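PDB 6JXG: beta-glucosidase from Chaetomella raphigera, which probably hydrolyses terminal, non-reducing beta-D-glucosyl residues with release of beta-D-glucose, as a secreted glycoside hydrolase of family 3 involved in cellulose degradation. Local coordinates for residues A614-K619 with L695-S700; P646-R651 with S700-R705. One frame throughout, in Å; residues are numbered along the deposited sequence.

From the N terminus, the chain passes 614-619, then 646-651, then 695-700, which runs on through S700 into 700-705. Contact 1 closes a loop of 75 intervening residues and contact 2 one of 48; because their segments alternate, the two closures cross rather than nest. Contact 1 joins the two sheets of the fibronectin type III-like sandwich face to face. Contact 2 ties the start of strand 649-658 to the turn between strands 692-698 and 704-711, and so links regions at both outer strands of the four-stranded sheet. The centres lie about 10 Å apart, and Y696 of contact 1 packs on K648 and I704 of contact 2.

Contact 1 (A614-K619 with L695-S700); sequences ATVTAK and LYVGAS
V616 meets L695 and V697 through a different methyl each, which places the closest packing of this contact on one branched side chain. Its CG1 stands anti to the backbone N (chi1 169°) and leans toward the carbonyl end, where it lies 4.2 Å from V697 CG2. V616 CG2, on the amide side, reaches 4.1 Å from L695 CD1. V697 adopts nearly the same torsion, and its CG1 continues the row by lying 4.3 Å from A618 CB. Strands 614-619 and 695-698 run in roughly the same direction, at -34° with axes 9.1 Å apart at closest approach. The CA register agrees with this course: the CA of V616 is nearest that of L695 at 8.6 Å, and the CA of A618 is nearest that of V697 at 8.0 Å, while the two branches of V616 are split between L695 and V697. V616 slides past both partners instead of meeting them head on. Around this row, L587, A589 and F668 of one sheet and L634 and I636 of the other extend the apolar filling.

The other face of strand 614-619 is different in character. T615, T617 and K619 are partly exposed and make no approach to 695-700; T615 OG1 bonds to N669 OD1 and T617 OG1 to T588 OG1, both within their own sheet. Y696, partly exposed too, lies against Q707 of the adjacent strand. Beyond V697 the second segment turns off, and S700 stays far from strand 614-619.

This is the face-to-face packing of a fibronectin type III-like beta sandwich. The backbones spend their bonds within each sheet, V616 with F668 and V697 with R705, so the apolar join between the layers here probably depends on the fit of methyl groups and burial from water.

Contact 2 (P646-R651 with S700-R705); sequences PPKQLR and SSRDIR
K648 reaches across to the backbone of S701, its ammonium group donating to S701 O with NZ 2.7 Å from that oxygen. The carbonyl is met nearly head on, the C=O...NZ angle being 163°. A bend at chi3 (-72°) turns the end of an otherwise extended lysine chain onto this acceptor, and CE follows alongside, 3.3 Å from S701 O. R702 stands next to this grip: its CG lies 4.1 Å from K648 NZ, and its extended chain then carries the guanidinium past the lysine, with R702 NE 5.0 Å from K648 NZ. D563 on helix 559-564 takes a salt bridge from R702 NH2 and is at most a long, weak ion-pair partner of K648.

S701 follows S700, whose OG accepts from R702 N at 2.9 Å and from D703 N at 2.8 Å, an ST turn and an ST motif from one hydroxyl, which also bonds to E572 OE2; S701 OG bonds to F573 O. Further along, R705 grips the D703 carboxylate side-on in a salt bridge within 700-705, NE and NH2 each taking one oxygen. Both oxygens lie close to the guanidinium plane, but OD1 is met 42° out of the carboxylate plane, with NE to OD1 at 2.8 Å. A methionine in place of K648 would probably leave S701 O without its ammonium donor and remove the weak second positive charge near D563.

The K648-S701 bond fastens the turn between two strands of the four-stranded sheet to the lead-in of strand 649-658, beside helix 559-564; the S700 and D703-R705 bonds only shape the turn itself. The chemistry implies a directional, single-bond clasp whose partly exposed lysine is probably steadied further by the nearby negative charge.

Contact 1 (A614-K619 with L695-S700)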
ATOM      1  N   ALA A 614      -5.080  25.957  -6.147  1.00 15.48           N
ATOM      2  CA  ALA A 614      -6.132  26.391  -5.221  1.00 14.95           C
ATOM      3  C   ALA A 614      -5.893  25.815  -3.856  1.00 15.43           C
ATOM      4  O   ALA A 614      -5.189  24.831  -3.701  1.00 13.59           O
ATOM      5  CB  ALA A 614      -7.491  25.918  -5.718  1.00 14.74           C
ATOM      6  N   THR A 615      -6.463  26.451  -2.835  1.00 17.32           N
ATOM      7  CA  THR A 615      -6.318  25.963  -1.503  1.00 16.55           C
ATOM      8  C   THR A 615      -7.659  26.108  -0.786  1.00 15.89           C
ATOM      9  O   THR A 615      -8.344  27.120  -0.955  1.00 15.05           O
ATOM     10  CB  THR A 615      -5.296  26.822  -0.754  1.00 16.85           C
ATOM     11  OG1 THR A 615      -4.018  26.580  -1.299  1.00 17.44           O
ATOM     12  CG2 THR A 615      -5.196  26.430   0.697  1.00 15.62           C
ATOM     13  N   VAL A 616      -7.996  25.089   0.011  1.00 13.83           N
ATOM     14  CA  VAL A 616      -9.227  25.047   0.785  1.00 14.80           C
ATOM     15  C   VAL A 616      -8.817  24.913   2.259  1.00 15.82           C
ATOM     16  O   VAL A 616      -7.806  24.182   2.561  1.00 15.02           O
ATOM     17  CB  VAL A 616     -10.074  23.830   0.340  1.00 14.89           C
ATOM     18  CG1 VAL A 616     -11.245  23.557   1.267  1.00 14.97           C
ATOM     19  CG2 VAL A 616     -10.487  23.972  -1.114  1.00 16.94           C
ATOM     20  N   THR A 617      -9.524  25.624   3.178  1.00 13.97           N
ATOM     21  CA  THR A 617      -9.279  25.439   4.562  1.00 15.09           C
ATOM     22  C   THR A 617     -10.541  25.276   5.350  1.00 16.23           C
ATOM     23  O   THR A 617     -11.635  25.565   4.868  1.00 14.27           O
ATOM     24  CB  THR A 617      -8.417  26.530   5.233  1.00 16.28           C
ATOM     25  OG1 THR A 617      -9.182  27.721   5.424  1.00 16.24           O
ATOM     26  CG2 THR A 617      -7.166  26.831   4.359  1.00 15.49           C
ATOM     27  N   ALA A 618     -10.359  24.816   6.578  1.00 15.01           N
ATOM     28  CA  ALA A 618     -11.476  24.751   7.525  1.00 15.34           C
ATOM     29  C   ALA A 618     -10.946  24.770   8.918  1.00 15.09           C
ATOM     30  O   ALA A 618      -9.737  24.506   9.168  1.00 13.78           O
ATOM     31  CB  ALA A 618     -12.361  23.514   7.283  1.00 14.66           C
ATOM     32  N   LYS A 619     -11.840  25.108   9.844  1.00 15.16           N
ATOM     33  CA  LYS A 619     -11.511  25.059  11.250  1.00 15.83           C
ATOM     34  C   LYS A 619     -12.114  23.816  11.878  1.00 14.87           C
ATOM     35  O   LYS A 619     -13.318  23.535  11.673  1.00 14.83           O
ATOM     36  CB  LYS A 619     -12.056  26.285  12.005  1.00 17.20           C
ATOM     37  CG  LYS A 619     -11.851  26.175  13.512  1.00 19.62           C
ATOM     38  CD  LYS A 619     -11.888  27.571  14.112  1.00 27.36           C
ATOM     39  CE  LYS A 619     -13.267  28.097  14.384  1.00 33.11           C
ATOM     40  NZ  LYS A 619     -13.835  27.172  15.371  1.00 37.48           N
ATOM     41  N   LEU A 695     -17.162  21.417  -3.473  1.00 14.87           N
ATOM     42  CA  LEU A 695     -16.221  21.092  -2.404  1.00 15.62           C
ATOM     43  C   LEU A 695     -16.994  20.550  -1.191  1.00 15.71           C
ATOM     44  O   LEU A 695     -17.916  21.197  -0.755  1.00 15.72           O
ATOM     45  CB  LEU A 695     -15.580  22.367  -1.968  1.00 16.01           C
ATOM     46  CG  LEU A 695     -14.889  23.172  -3.072  1.00 14.96           C
ATOM     47  CD1 LEU A 695     -14.257  24.457  -2.575  1.00 15.60           C
ATOM     48  CD2 LEU A 695     -13.867  22.290  -3.740  1.00 16.47           C
ATOM     49  N   TYR A 696     -16.619  19.368  -0.681  1.00 13.33           N
ATOM     50  CA  TYR A 696     -17.270  18.714   0.427  1.00 12.85           C
ATOM     51  C   TYR A 696     -16.218  18.443   1.447  1.00 12.59           C
ATOM     52  O   TYR A 696     -15.273  17.725   1.121  1.00 13.85           O
ATOM     53  CB  TYR A 696     -17.991  17.434   0.036  1.00 13.30           C
ATOM     54  CG  TYR A 696     -18.943  17.648  -1.065  1.00 15.44           C
ATOM     55  CD1 TYR A 696     -20.101  18.430  -0.882  1.00 15.85           C
ATOM     56  CD2 TYR A 696     -18.730  17.104  -2.300  1.00 16.10           C
ATOM     57  CE1 TYR A 696     -20.996  18.620  -1.902  1.00 16.58           C
ATOM     58  CE2 TYR A 696     -19.630  17.323  -3.340  1.00 17.13           C
ATOM     59  CZ  TYR A 696     -20.751  18.055  -3.117  1.00 17.18           C
ATOM     60  OH  TYR A 696     -21.615  18.269  -4.132  1.00 20.81           O
ATOM     61  N   VAL A 697     -16.288  19.090   2.620  1.00 12.50           N
ATOM     62  CA  VAL A 697     -15.279  18.854   3.653  1.00 12.46           C
ATOM     63  C   VAL A 697     -15.947  18.161   4.819  1.00 14.11           C
ATOM     64  O   VAL A 697     -17.014  18.599   5.289  1.00 14.17           O
ATOM     65  CB  VAL A 697     -14.537  20.133   4.072  1.00 13.05           C
ATOM     66  CG1 VAL A 697     -13.638  19.878   5.304  1.00 13.62           C
ATOM     67  CG2 VAL A 697     -13.776  20.687   2.904  1.00 13.44           C
ATOM     68  N   GLY A 698     -15.337  17.063   5.294  1.00 12.81           N
ATOM     69  CA  GLY A 698     -15.860  16.409   6.466  1.00 13.87           C
ATOM     70  C   GLY A 698     -15.002  15.301   7.063  1.00 13.07           C
ATOM     71  O   GLY A 698     -13.809  15.238   6.805  1.00 14.28           O
ATOM     72  N   ALA A 699     -15.644  14.474   7.889  1.00 12.18           N
ATOM     73  CA  ALA A 699     -15.000  13.451   8.646  1.00 12.12           C
ATOM     74  C   ALA A 699     -14.932  12.086   7.927  1.00 12.12           C
ATOM     75  O   ALA A 699     -14.272  11.185   8.428  1.00 12.59           O
ATOM     76  CB  ALA A 699     -15.735  13.338   9.972  1.00 12.12           C
ATOM     77  N   SER A 700     -15.549  11.956   6.759  1.00 11.37           N
ATOM     78  CA  SER A 700     -15.619  10.723   6.000  1.00 12.29           C
ATOM     79  C   SER A 700     -16.180  11.060   4.620  1.00 12.48           C
ATOM     80  O   SER A 700     -16.545  12.204   4.379  1.00 12.66           O
ATOM     81  CB  SER A 700     -16.466   9.614   6.680  1.00 13.26           C
ATOM     82  OG  SER A 700     -17.799   9.718   6.316  1.00 12.93           O
TER

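Contact 2 (P646-R651 with S700-R705)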
ATOM      1  N   PRO A 646     -17.558   9.950 -10.733  1.00 18.43           N
ATOM      2  CA  PRO A 646     -18.079   9.755  -9.368  1.00 18.50           C
ATOM      3  C   PRO A 646     -18.534  11.082  -8.800  1.00 17.73           C
ATOM      4  O   PRO A 646     -17.879  12.159  -9.053  1.00 17.75           O
ATOM      5  CB  PRO A 646     -16.891   9.224  -8.595  1.00 19.31           C
ATOM      6  CG  PRO A 646     -15.933   8.677  -9.654  1.00 18.48           C
ATOM      7  CD  PRO A 646     -16.121   9.634 -10.819  1.00 18.30           C
ATOM      8  N   PRO A 647     -19.604  11.031  -8.002  1.00 15.88           N
ATOM      9  CA  PRO A 647     -20.106  12.266  -7.382  1.00 16.99           C
ATOM     10  C   PRO A 647     -19.118  12.986  -6.494  1.00 16.76           C
ATOM     11  O   PRO A 647     -19.096  14.182  -6.535  1.00 16.23           O
ATOM     12  CB  PRO A 647     -21.307  11.809  -6.548  1.00 17.12           C
ATOM     13  CG  PRO A 647     -21.623  10.435  -7.008  1.00 17.14           C
ATOM     14  CD  PRO A 647     -20.461   9.864  -7.748  1.00 15.60           C
ATOM     15  N   LYS A 648     -18.250  12.232  -5.807  1.00 16.14           N
ATOM     16  CA  LYS A 648     -17.283  12.767  -4.846  1.00 17.66           C
ATOM     17  C   LYS A 648     -15.958  12.015  -5.087  1.00 15.85           C
ATOM     18  O   LYS A 648     -15.914  10.752  -5.199  1.00 14.86           O
ATOM     19  CB  LYS A 648     -17.724  12.428  -3.385  1.00 18.39           C
ATOM     20  CG  LYS A 648     -18.687  13.406  -2.697  1.00 20.93           C
ATOM     21  CD  LYS A 648     -19.124  12.952  -1.293  1.00 21.03           C
ATOM     22  CE  LYS A 648     -20.097  11.770  -1.399  1.00 23.21           C
ATOM     23  NZ  LYS A 648     -20.894  11.323  -0.241  1.00 24.60           N
ATOM     24  N   GLN A 649     -14.861  12.748  -5.136  1.00 14.28           N
ATOM     25  CA  GLN A 649     -13.532  12.096  -5.250  1.00 13.18           C
ATOM     26  C   GLN A 649     -12.603  12.754  -4.258  1.00 12.31           C
ATOM     27  O   GLN A 649     -12.476  13.996  -4.248  1.00 12.22           O
ATOM     28  CB  GLN A 649     -12.985  12.364  -6.628  1.00 14.80           C
ATOM     29  CG  GLN A 649     -13.701  11.567  -7.682  1.00 16.04           C
ATOM     30  CD  GLN A 649     -12.972  11.607  -8.983  1.00 16.93           C
ATOM     31  OE1 GLN A 649     -12.136  10.759  -9.256  1.00 19.82           O
ATOM     32  NE2 GLN A 649     -13.257  12.593  -9.787  1.00 19.11           N
ATOM     33  N   LEU A 650     -11.931  11.951  -3.440  1.00 11.66           N
ATOM     34  CA  LEU A 650     -11.036  12.471  -2.451  1.00  9.91           C
ATOM     35  C   LEU A 650      -9.964  13.261  -3.138  1.00  9.80           C
ATOM     36  O   LEU A 650      -9.353  12.725  -4.056  1.00  9.70           O
ATOM     37  CB  LEU A 650     -10.361  11.333  -1.680  1.00 10.42           C
ATOM     38  CG  LEU A 650      -9.555  11.780  -0.481  1.00 10.42           C
ATOM     39  CD1 LEU A 650     -10.319  12.344   0.691  1.00 10.40           C
ATOM     40  CD2 LEU A 650      -8.512  10.757  -0.017  1.00 11.01           C
ATOM     41  N   ARG A 651      -9.769  14.515  -2.729  1.00 10.49           N
ATOM     42  CA  ARG A 651      -8.665  15.342  -3.238  1.00 11.62           C
ATOM     43  C   ARG A 651      -7.872  16.089  -2.186  1.00 11.21           C
ATOM     44  O   ARG A 651      -7.024  16.976  -2.511  1.00 11.77           O
ATOM     45  CB  ARG A 651      -9.176  16.304  -4.347  1.00 11.74           C
ATOM     46  CG  ARG A 651      -9.771  15.630  -5.564  1.00 13.11           C
ATOM     47  CD  ARG A 651      -8.767  14.807  -6.370  1.00 13.77           C
ATOM     48  NE  ARG A 651      -9.195  14.520  -7.722  1.00 14.55           N
ATOM     49  CZ  ARG A 651      -9.268  13.326  -8.295  1.00 14.58           C
ATOM     50  NH1 ARG A 651      -8.948  12.204  -7.635  1.00 16.47           N
ATOM     51  NH2 ARG A 651      -9.663  13.244  -9.533  1.00 13.35           N
ATOM     52  N   SER A 700     -15.549  11.956   6.759  1.00 11.37           N
ATOM     53  CA  SER A 700     -15.619  10.723   6.000  1.00 12.29           C
ATOM     54  C   SER A 700     -16.180  11.060   4.620  1.00 12.48           C
ATOM     55  O   SER A 700     -16.545  12.204   4.379  1.00 12.66           O
ATOM     56  CB  SER A 700     -16.466   9.614   6.680  1.00 13.26           C
ATOM     57  OG  SER A 700     -17.799   9.718   6.316  1.00 12.93           O
ATOM     58  N   SER A 701     -16.181  10.083   3.700  1.00 11.92           N
ATOM     59  CA  SER A 701     -16.865  10.231   2.439  1.00 11.26           C
ATOM     60  C   SER A 701     -18.351  10.470   2.549  1.00 12.50           C
ATOM     61  O   SER A 701     -18.955  10.828   1.548  1.00 14.14           O
ATOM     62  CB  SER A 701     -16.677   9.020   1.466  1.00 10.88           C
ATOM     63  OG  SER A 701     -17.212   7.796   1.928  1.00  9.73           O
ATOM     64  N   ARG A 702     -18.965  10.217   3.672  1.00 13.62           N
ATOM     65  CA  ARG A 702     -20.384  10.484   3.876  1.00 15.94           C
ATOM     66  C   ARG A 702     -20.715  11.433   5.019  1.00 17.59           C
ATOM     67  O   ARG A 702     -21.824  11.982   4.985  1.00 19.77           O
ATOM     68  CB  ARG A 702     -21.169   9.151   4.036  1.00 16.57           C
ATOM     69  CG  ARG A 702     -21.221   8.453   2.682  1.00 16.37           C
ATOM     70  CD  ARG A 702     -22.181   7.309   2.623  1.00 17.39           C
ATOM     71  NE  ARG A 702     -22.071   6.698   1.316  1.00 15.76           N
ATOM     72  CZ  ARG A 702     -23.102   6.211   0.610  1.00 16.81           C
ATOM     73  NH1 ARG A 702     -24.390   6.150   1.108  1.00 15.96           N
ATOM     74  NH2 ARG A 702     -22.845   5.781  -0.556  1.00 14.87           N
ATOM     75  N   ASP A 703     -19.797  11.655   5.984  1.00 15.55           N
ATOM     76  CA  ASP A 703     -20.022  12.629   7.076  1.00 15.08           C
ATOM     77  C   ASP A 703     -19.490  14.036   6.693  1.00 14.24           C
ATOM     78  O   ASP A 703     -18.419  14.515   7.134  1.00 13.60           O
ATOM     79  CB  ASP A 703     -19.427  12.075   8.337  1.00 14.50           C
ATOM     80  CG  ASP A 703     -19.724  12.881   9.558  1.00 14.35           C
ATOM     81  OD1 ASP A 703     -20.555  13.800   9.456  1.00 16.28           O
ATOM     82  OD2 ASP A 703     -19.161  12.620  10.649  1.00 13.24           O
ATOM     83  N   ILE A 704     -20.212  14.621   5.751  1.00 15.33           N
ATOM     84  CA  ILE A 704     -19.860  15.866   5.174  1.00 14.97           C
ATOM     85  C   ILE A 704     -20.452  16.978   6.036  1.00 16.00           C
ATOM     86  O   ILE A 704     -21.679  17.046   6.281  1.00 13.10           O
ATOM     87  CB  ILE A 704     -20.371  15.979   3.740  1.00 14.77           C
ATOM     88  CG1 ILE A 704     -19.722  14.901   2.830  1.00 15.42           C
ATOM     89  CG2 ILE A 704     -20.050  17.370   3.219  1.00 14.29           C
ATOM     90  CD1 ILE A 704     -18.199  14.934   2.789  1.00 14.33           C
ATOM     91  N   ARG A 705     -19.572  17.858   6.480  1.00 15.37           N
ATOM     92  CA  ARG A 705     -19.938  18.864   7.406  1.00 16.64           C
ATOM     93  C   ARG A 705     -19.989  20.245   6.755  1.00 18.09           C
ATOM     94  O   ARG A 705     -20.655  21.097   7.286  1.00 20.87           O
ATOM     95  CB  ARG A 705     -18.935  18.936   8.540  1.00 16.54           C
ATOM     96  CG  ARG A 705     -18.735  17.598   9.219  1.00 16.21           C
ATOM     97  CD  ARG A 705     -19.904  17.213  10.113  1.00 15.59           C
ATOM     98  NE  ARG A 705     -19.513  16.004  10.834  1.00 14.14           N
ATOM     99  CZ  ARG A 705     -18.830  15.973  11.975  1.00 15.78           C
ATOM    100  NH1 ARG A 705     -18.555  17.071  12.674  1.00 15.76           N
ATOM    101  NH2 ARG A 705     -18.497  14.810  12.488  1.00 14.54           N
TER